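Local coordinates for protein putative Transcriptional Regulator (Rhodococcus sp., PDB 2IA2) that probably regulates transcription as an IclR-family repressor or activator, binding DNA through a helix-turn-helix domain and sensing a small-molecule effector through a GAF-like C-terminal domain, at residues A[133-138]-A[228-233]; A[112-117]-A[152-157]; A[124-129]-A[137-142]. One frame throughout, in Å; residues are numbered along the deposited sequence.

The three contacts fall within the C-terminal domain of the IclR family and all draw on its six-stranded antiparallel sheet, in which strand 110-117 lies between strands 120-127 and 223-232. Along the chain come 112-117, 124-129, the overlapping segments 133-138 and 137-142, then 152-157, and lastly 228-233. The centres of contacts 1 and 3, which share Ile137 and Thr138, are about 10 Å apart; contact 2 is centred about 14 Å from contact 3 and about 17 Å from contact 1. Contacts 1 and 3 thus hold two parts of one loop against the sheet and contact 2 packs a helix on it: one sheet, probably that of the effector-sensing domain, organises distant segments.

Contact 1. Residues A[133-138]-A[228-233]; sequences MTVGIT and NISTPA
The flat peptide joining Ser230 to Thr231 is covered over one face by Val135, whose CG2 stands about 3.4 Å above the plane, offset toward Ser230 O, and lies 3.7 Å from OG of the same serine. The other branch of the valine, CG1, stands over one face of the puckered Pro232 ring, the face to which CG is displaced, 4.0 Å from the proline CD. CE of Met133 comes in beyond the CB-CG side of that ring, 3.6 Å from Pro232 CG. Val135 thus straddles the strand end, one methyl for each group. Met133, built as selenomethionine, runs extended as far as SE and then bends (chi3 77°), and this bend turns CE in to the proline; the residue is exposed and touches a crystal neighbour. No hydrogen bond crosses the contact. The Ser230 hydroxyl, beside the valine methyl, is hydrogen-bonded instead to Ser211 OG. Strand 228-232 is itself held by backbone bonds between strands 110-117 and 209-217. Val135, in the loop between strands 120-127 and 142-144, thereby spans from the end of strand 223-232 to Leu209 of strand 209-217.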
# COMPACT_ATOMS: atom_id res chain seq x y z
N MSE A 133 0.59 -36.59 -10.81
CA MSE A 133 0.13 -36.68 -9.45
C MSE A 133 0.56 -35.39 -8.76
O MSE A 133 1.76 -35.15 -8.59
CB MSE A 133 0.76 -37.89 -8.78
CG MSE A 133 0.25 -38.16 -7.36
SE MSE A 133 1.12 -39.76 -6.60
CE MSE A 133 2.90 -38.88 -6.18
N THR A 134 -0.42 -34.60 -8.34
CA THR A 134 -0.20 -33.23 -7.87
C THR A 134 -1.04 -33.06 -6.64
O THR A 134 -2.09 -33.72 -6.46
CB THR A 134 -0.76 -32.17 -8.85
OG1 THR A 134 -2.16 -32.36 -8.94
CG2 THR A 134 -0.17 -32.27 -10.24
N VAL A 135 -0.61 -32.10 -5.81
CA VAL A 135 -0.98 -32.06 -4.40
C VAL A 135 -1.56 -30.71 -4.14
O VAL A 135 -1.85 -30.37 -3.00
CB VAL A 135 0.31 -32.25 -3.49
CG1 VAL A 135 0.84 -33.72 -3.58
CG2 VAL A 135 1.45 -31.25 -3.83
N GLY A 136 -1.74 -29.96 -5.22
CA GLY A 136 -2.16 -28.56 -5.14
C GLY A 136 -3.65 -28.49 -4.92
O GLY A 136 -4.40 -29.32 -5.46
N ILE A 137 -4.07 -27.49 -4.17
CA ILE A 137 -5.49 -27.29 -3.79
C ILE A 137 -5.92 -25.96 -4.41
O ILE A 137 -5.12 -25.02 -4.39
CB ILE A 137 -5.49 -27.29 -2.22
CG1 ILE A 137 -5.50 -28.73 -1.73
CG2 ILE A 137 -6.65 -26.55 -1.61
CD1 ILE A 137 -4.83 -28.87 -0.41
N THR A 138 -7.14 -25.83 -4.92
CA THR A 138 -7.57 -24.52 -5.47
C THR A 138 -7.90 -23.41 -4.43
O THR A 138 -8.31 -23.68 -3.27
CB THR A 138 -8.80 -24.65 -6.38
OG1 THR A 138 -9.90 -25.10 -5.58
CG2 THR A 138 -8.54 -25.61 -7.53
N ASN A 228 3.57 -22.01 1.95
CA ASN A 228 4.06 -23.37 1.99
C ASN A 228 4.69 -23.83 0.70
O ASN A 228 4.63 -23.13 -0.32
CB ASN A 228 2.95 -24.36 2.48
CG ASN A 228 2.11 -24.96 1.36
OD1 ASN A 228 2.24 -24.57 0.20
ND2 ASN A 228 1.23 -25.93 1.70
N ILE A 229 5.35 -24.99 0.78
CA ILE A 229 5.65 -25.84 -0.36
C ILE A 229 4.97 -27.16 -0.01
O ILE A 229 5.05 -27.59 1.12
CB ILE A 229 7.17 -26.10 -0.50
CG1 ILE A 229 7.92 -24.80 -0.83
CG2 ILE A 229 7.43 -27.18 -1.58
CD1 ILE A 229 9.43 -24.88 -0.60
N SER A 230 4.28 -27.79 -0.96
CA SER A 230 3.67 -29.09 -0.70
C SER A 230 4.21 -30.09 -1.70
O SER A 230 4.38 -29.77 -2.89
CB SER A 230 2.13 -28.98 -0.82
OG SER A 230 1.48 -30.12 -0.26
N THR A 231 4.47 -31.32 -1.25
CA THR A 231 5.14 -32.32 -2.11
C THR A 231 4.83 -33.77 -1.72
O THR A 231 4.63 -34.06 -0.53
CB THR A 231 6.68 -32.06 -2.16
OG1 THR A 231 7.23 -32.77 -3.26
CG2 THR A 231 7.38 -32.45 -0.86
N PRO A 232 4.77 -34.68 -2.72
CA PRO A 232 4.68 -36.10 -2.34
C PRO A 232 5.85 -36.51 -1.47
O PRO A 232 6.98 -36.07 -1.69
CB PRO A 232 4.72 -36.85 -3.71
CG PRO A 232 4.08 -35.84 -4.63
CD PRO A 232 4.72 -34.52 -4.18
N ALA A 233 5.58 -37.32 -0.47
CA ALA A 233 6.66 -37.84 0.35
C ALA A 233 7.74 -38.54 -0.52
O ALA A 233 8.95 -38.48 -0.18
CB ALA A 233 6.08 -38.80 1.40

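Contact 2. Residues A[112-117]-A[152-157]; sequences SVSILD and RVLLAG
Leu116 and Leu154 carry the apolar part of this contact, their side chains lying alongside each other head to tail where strand 110-117 passes helix 149-156. Their CB atoms are 4.0 Å apart, and CD1 of Leu116 stands 4.1 Å from CB of Leu154, so the strand leucine lies against the base of its partner. The first torsion of Leu116, with CG anti to its own nitrogen (chi1 -168°), carries the branch toward the helix. Its other methyl, CD2, approaches CD2 of Leu155 at 4.3 Å. The strand residue is therefore engaged by two successive helix residues, while Leu155 goes on to Ile190 of helix 183-196.

A second group of contacts sets a methyl against backbone. CD1 of Leu154 lies 3.6 Å from Ile115 C and equally far from Leu116 N, resting on the peptide between the two strand residues. The same methyl is 3.9 Å from OG of Ser114. That hydroxyl is buried here and has no polar partner in the model.

Polar bonds serve the segments separately. The helix turn is closed by Ala156 N to Arg152 O at 3.0 Å, and the guanidinium of Arg152 makes a salt bridge to Glu204.

The axes of strand 112-117 and helix 152-156 come within 8.5 Å at an angle of 51°. No hydrogen bond joins them. In this contact the helix is therefore joined to the strand by apolar packing, while polar bonds lie within the helix or run to other parts of the fold; the buried hydroxyl of Ser114, set against a methyl, is probably a small energetic cost of that arrangement.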
# COMPACT_ATOMS: atom_id res chain seq x y z
N SER A 112 1.86 -22.20 -1.95
CA SER A 112 0.60 -21.56 -1.69
C SER A 112 0.74 -20.55 -0.58
O SER A 112 1.72 -20.62 0.25
CB SER A 112 -0.42 -22.57 -1.18
OG SER A 112 -0.55 -23.67 -2.09
N VAL A 113 -0.27 -19.68 -0.48
CA VAL A 113 -0.36 -18.82 0.71
C VAL A 113 -1.76 -19.02 1.26
O VAL A 113 -2.71 -19.09 0.51
CB VAL A 113 -0.05 -17.32 0.36
CG1 VAL A 113 -0.52 -16.37 1.48
CG2 VAL A 113 1.43 -17.11 0.12
N SER A 114 -1.89 -19.07 2.59
CA SER A 114 -3.24 -19.15 3.20
C SER A 114 -3.35 -18.23 4.38
O SER A 114 -2.36 -17.69 4.89
CB SER A 114 -3.56 -20.59 3.67
OG SER A 114 -2.61 -20.96 4.66
N ILE A 115 -4.60 -18.01 4.80
CA ILE A 115 -4.87 -17.24 5.99
C ILE A 115 -5.78 -18.07 6.87
O ILE A 115 -6.33 -19.06 6.41
CB ILE A 115 -5.53 -15.88 5.62
CG1 ILE A 115 -6.88 -16.13 4.93
CG2 ILE A 115 -4.54 -15.03 4.80
CD1 ILE A 115 -7.72 -14.93 4.76
N LEU A 116 -5.93 -17.66 8.13
CA LEU A 116 -6.73 -18.42 9.09
C LEU A 116 -8.17 -17.91 9.13
O LEU A 116 -8.40 -16.70 9.15
CB LEU A 116 -6.10 -18.36 10.48
CG LEU A 116 -6.67 -19.32 11.52
CD1 LEU A 116 -6.37 -20.76 11.15
CD2 LEU A 116 -6.13 -19.00 12.91
N ASP A 117 -9.12 -18.84 9.15
CA ASP A 117 -10.52 -18.49 9.36
C ASP A 117 -11.17 -19.41 10.39
O ASP A 117 -11.59 -20.52 10.06
CB ASP A 117 -11.29 -18.56 8.03
CG ASP A 117 -12.69 -17.99 8.14
OD1 ASP A 117 -13.08 -17.59 9.26
OD2 ASP A 117 -13.39 -17.93 7.11
N ARG A 152 -0.72 -24.96 11.37
CA ARG A 152 0.09 -24.92 12.59
C ARG A 152 0.90 -23.69 12.73
O ARG A 152 1.10 -23.20 13.84
CB ARG A 152 0.97 -26.18 12.72
CG ARG A 152 0.06 -27.36 12.88
CD ARG A 152 0.82 -28.64 13.19
NE ARG A 152 -0.12 -29.76 13.23
CZ ARG A 152 0.24 -31.04 13.33
NH1 ARG A 152 1.53 -31.38 13.44
NH2 ARG A 152 -0.68 -31.98 13.34
N VAL A 153 1.39 -23.18 11.62
CA VAL A 153 2.02 -21.86 11.57
C VAL A 153 1.05 -20.76 12.01
O VAL A 153 1.42 -19.84 12.79
CB VAL A 153 2.59 -21.58 10.13
CG1 VAL A 153 2.96 -20.11 9.96
CG2 VAL A 153 3.83 -22.44 9.88
N LEU A 154 -0.17 -20.79 11.48
CA LEU A 154 -1.16 -19.73 11.80
C LEU A 154 -1.58 -19.82 13.27
O LEU A 154 -1.68 -18.77 13.94
CB LEU A 154 -2.39 -19.78 10.83
CG LEU A 154 -2.01 -19.32 9.40
CD1 LEU A 154 -3.01 -19.81 8.39
CD2 LEU A 154 -1.88 -17.77 9.32
N LEU A 155 -1.84 -21.05 13.74
CA LEU A 155 -2.17 -21.27 15.15
C LEU A 155 -1.07 -20.82 16.13
O LEU A 155 -1.38 -20.28 17.21
CB LEU A 155 -2.50 -22.73 15.38
CG LEU A 155 -3.72 -23.27 14.64
CD1 LEU A 155 -3.84 -24.80 14.84
CD2 LEU A 155 -4.98 -22.55 15.08
N ALA A 156 0.20 -21.02 15.76
CA ALA A 156 1.32 -20.56 16.58
C ALA A 156 1.30 -19.04 16.72
O ALA A 156 1.85 -18.49 17.70
CB ALA A 156 2.63 -21.06 16.01
N GLY A 157 0.64 -18.37 15.79
CA GLY A 157 0.56 -16.92 15.79
C GLY A 157 -0.54 -16.38 16.68
O GLY A 157 -0.55 -15.23 16.96

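Contact 3. Residues A[124-129]-A[137-142]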
# COMPACT_ATOMS: atom_id res chain seq x y z
N VAL A 124 -5.46 -18.65 -0.40
CA VAL A 124 -5.67 -17.35 -1.05
C VAL A 124 -4.78 -17.12 -2.29
O VAL A 124 -5.09 -16.24 -3.06
CB VAL A 124 -5.60 -16.12 -0.07
CG1 VAL A 124 -6.79 -16.12 0.94
CG2 VAL A 124 -4.25 -16.01 0.63
N ALA A 125 -3.72 -17.89 -2.47
CA ALA A 125 -2.86 -17.77 -3.67
C ALA A 125 -2.18 -19.13 -3.81
O ALA A 125 -1.97 -19.80 -2.81
CB ALA A 125 -1.78 -16.63 -3.48
N ARG A 126 -1.89 -19.54 -5.04
CA ARG A 126 -1.19 -20.79 -5.25
C ARG A 126 -0.53 -20.77 -6.59
O ARG A 126 -0.97 -20.07 -7.48
CB ARG A 126 -2.15 -21.99 -5.14
CG ARG A 126 -3.16 -22.08 -6.27
CD ARG A 126 -3.17 -23.54 -6.60
NE ARG A 126 -4.02 -24.03 -7.69
CZ ARG A 126 -4.01 -25.31 -8.06
NH1 ARG A 126 -3.21 -26.18 -7.45
NH2 ARG A 126 -4.79 -25.74 -9.05
N VAL A 127 0.56 -21.53 -6.72
CA VAL A 127 1.16 -21.82 -8.04
C VAL A 127 1.27 -23.36 -8.11
O VAL A 127 1.97 -23.94 -7.28
CB VAL A 127 2.54 -21.18 -8.16
CG1 VAL A 127 3.26 -21.70 -9.41
CG2 VAL A 127 2.44 -19.63 -8.19
N PRO A 128 0.54 -24.03 -9.02
CA PRO A 128 0.66 -25.49 -9.22
C PRO A 128 1.89 -25.88 -10.08
O PRO A 128 2.52 -25.01 -10.68
CB PRO A 128 -0.61 -25.81 -10.03
CG PRO A 128 -0.82 -24.54 -10.87
CD PRO A 128 -0.51 -23.44 -9.88
N VAL A 129 2.24 -27.16 -10.10
CA VAL A 129 3.20 -27.70 -11.06
C VAL A 129 2.46 -28.60 -12.07
O VAL A 129 1.36 -29.07 -11.81
CB VAL A 129 4.37 -28.45 -10.34
CG1 VAL A 129 5.24 -27.43 -9.61
CG2 VAL A 129 3.83 -29.52 -9.40
N ILE A 137 -4.07 -27.49 -4.17
CA ILE A 137 -5.49 -27.29 -3.79
C ILE A 137 -5.92 -25.96 -4.41
O ILE A 137 -5.12 -25.02 -4.39
CB ILE A 137 -5.49 -27.29 -2.22
CG1 ILE A 137 -5.50 -28.73 -1.73
CG2 ILE A 137 -6.65 -26.55 -1.61
CD1 ILE A 137 -4.83 -28.87 -0.41
N THR A 138 -7.14 -25.83 -4.92
CA THR A 138 -7.57 -24.52 -5.47
C THR A 138 -7.90 -23.41 -4.43
O THR A 138 -8.31 -23.68 -3.27
CB THR A 138 -8.80 -24.65 -6.38
OG1 THR A 138 -9.90 -25.10 -5.58
CG2 THR A 138 -8.54 -25.61 -7.53
N ILE A 139 -7.72 -22.17 -4.88
CA ILE A 139 -7.95 -20.95 -4.07
C ILE A 139 -9.39 -20.96 -3.54
O ILE A 139 -10.29 -21.36 -4.26
CB ILE A 139 -7.62 -19.69 -4.89
CG1 ILE A 139 -6.11 -19.64 -5.11
CG2 ILE A 139 -8.06 -18.39 -4.19
CD1 ILE A 139 -5.74 -18.69 -6.22
N GLY A 140 -9.59 -20.61 -2.26
CA GLY A 140 -10.90 -20.70 -1.64
C GLY A 140 -11.17 -21.97 -0.90
O GLY A 140 -12.12 -22.05 -0.09
N THR A 141 -10.33 -22.99 -1.11
CA THR A 141 -10.51 -24.24 -0.38
C THR A 141 -10.13 -24.03 1.08
O THR A 141 -9.21 -23.25 1.38
CB THR A 141 -9.64 -25.39 -0.99
OG1 THR A 141 -9.95 -25.50 -2.38
CG2 THR A 141 -9.94 -26.73 -0.35
N ARG A 142 -10.84 -24.69 1.96
CA ARG A 142 -10.55 -24.74 3.37
C ARG A 142 -10.08 -26.11 3.80
O ARG A 142 -10.52 -27.10 3.28
CB ARG A 142 -11.75 -24.35 4.18
CG ARG A 142 -12.35 -23.07 3.80
CD ARG A 142 -13.38 -22.58 4.73
NE ARG A 142 -13.78 -21.28 4.30
CZ ARG A 142 -13.64 -20.17 4.98
NH1 ARG A 142 -13.15 -20.18 6.19
NH2 ARG A 142 -14.01 -19.04 4.44
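A type II beta turn, Thr138 to Thr141, packs here beside a classic beta bulge in strand 120-127, where Val124 and Ala125 together oppose Val113. Ile139 is the turn residue that leans on the bulge: its CG2 lies 3.8 Å from Val124 O, its CD1 4.0 Å from Ala125 CA, and its CG1 equally far from CG of Arg126, whose chain passes it obliquely. Arg126 bends at chi2 (138°), and its CD comes to 3.3 Å from Ile137 O. Beyond the bend the guanidinium has Ile137 C and Thr138 CA over one face and, over the opposite one, Pro128 CB 3.7 Å above the plane, all offset toward the rim. Were Arg126 replaced by an alanine, Ile137 and Pro128 would probably lose the flat group between them, and Ile139 CG1 part of its cover. Within the turn, Thr138 O is gripped twice from the same face of its plane, by Thr141 N at 3.0 Å and by Thr141 OG1 at 2.6 Å, the hydroxyl tilted 28° from that plane. At the phi of Gly140, 94°, a side chain would collide with the carbonyl oxygen of Ile139. Gly140 and Thr141 also bond through their backbones to Tyr123: a long hairpin connection, returned to the sheet by a type II turn with glycine at its third position.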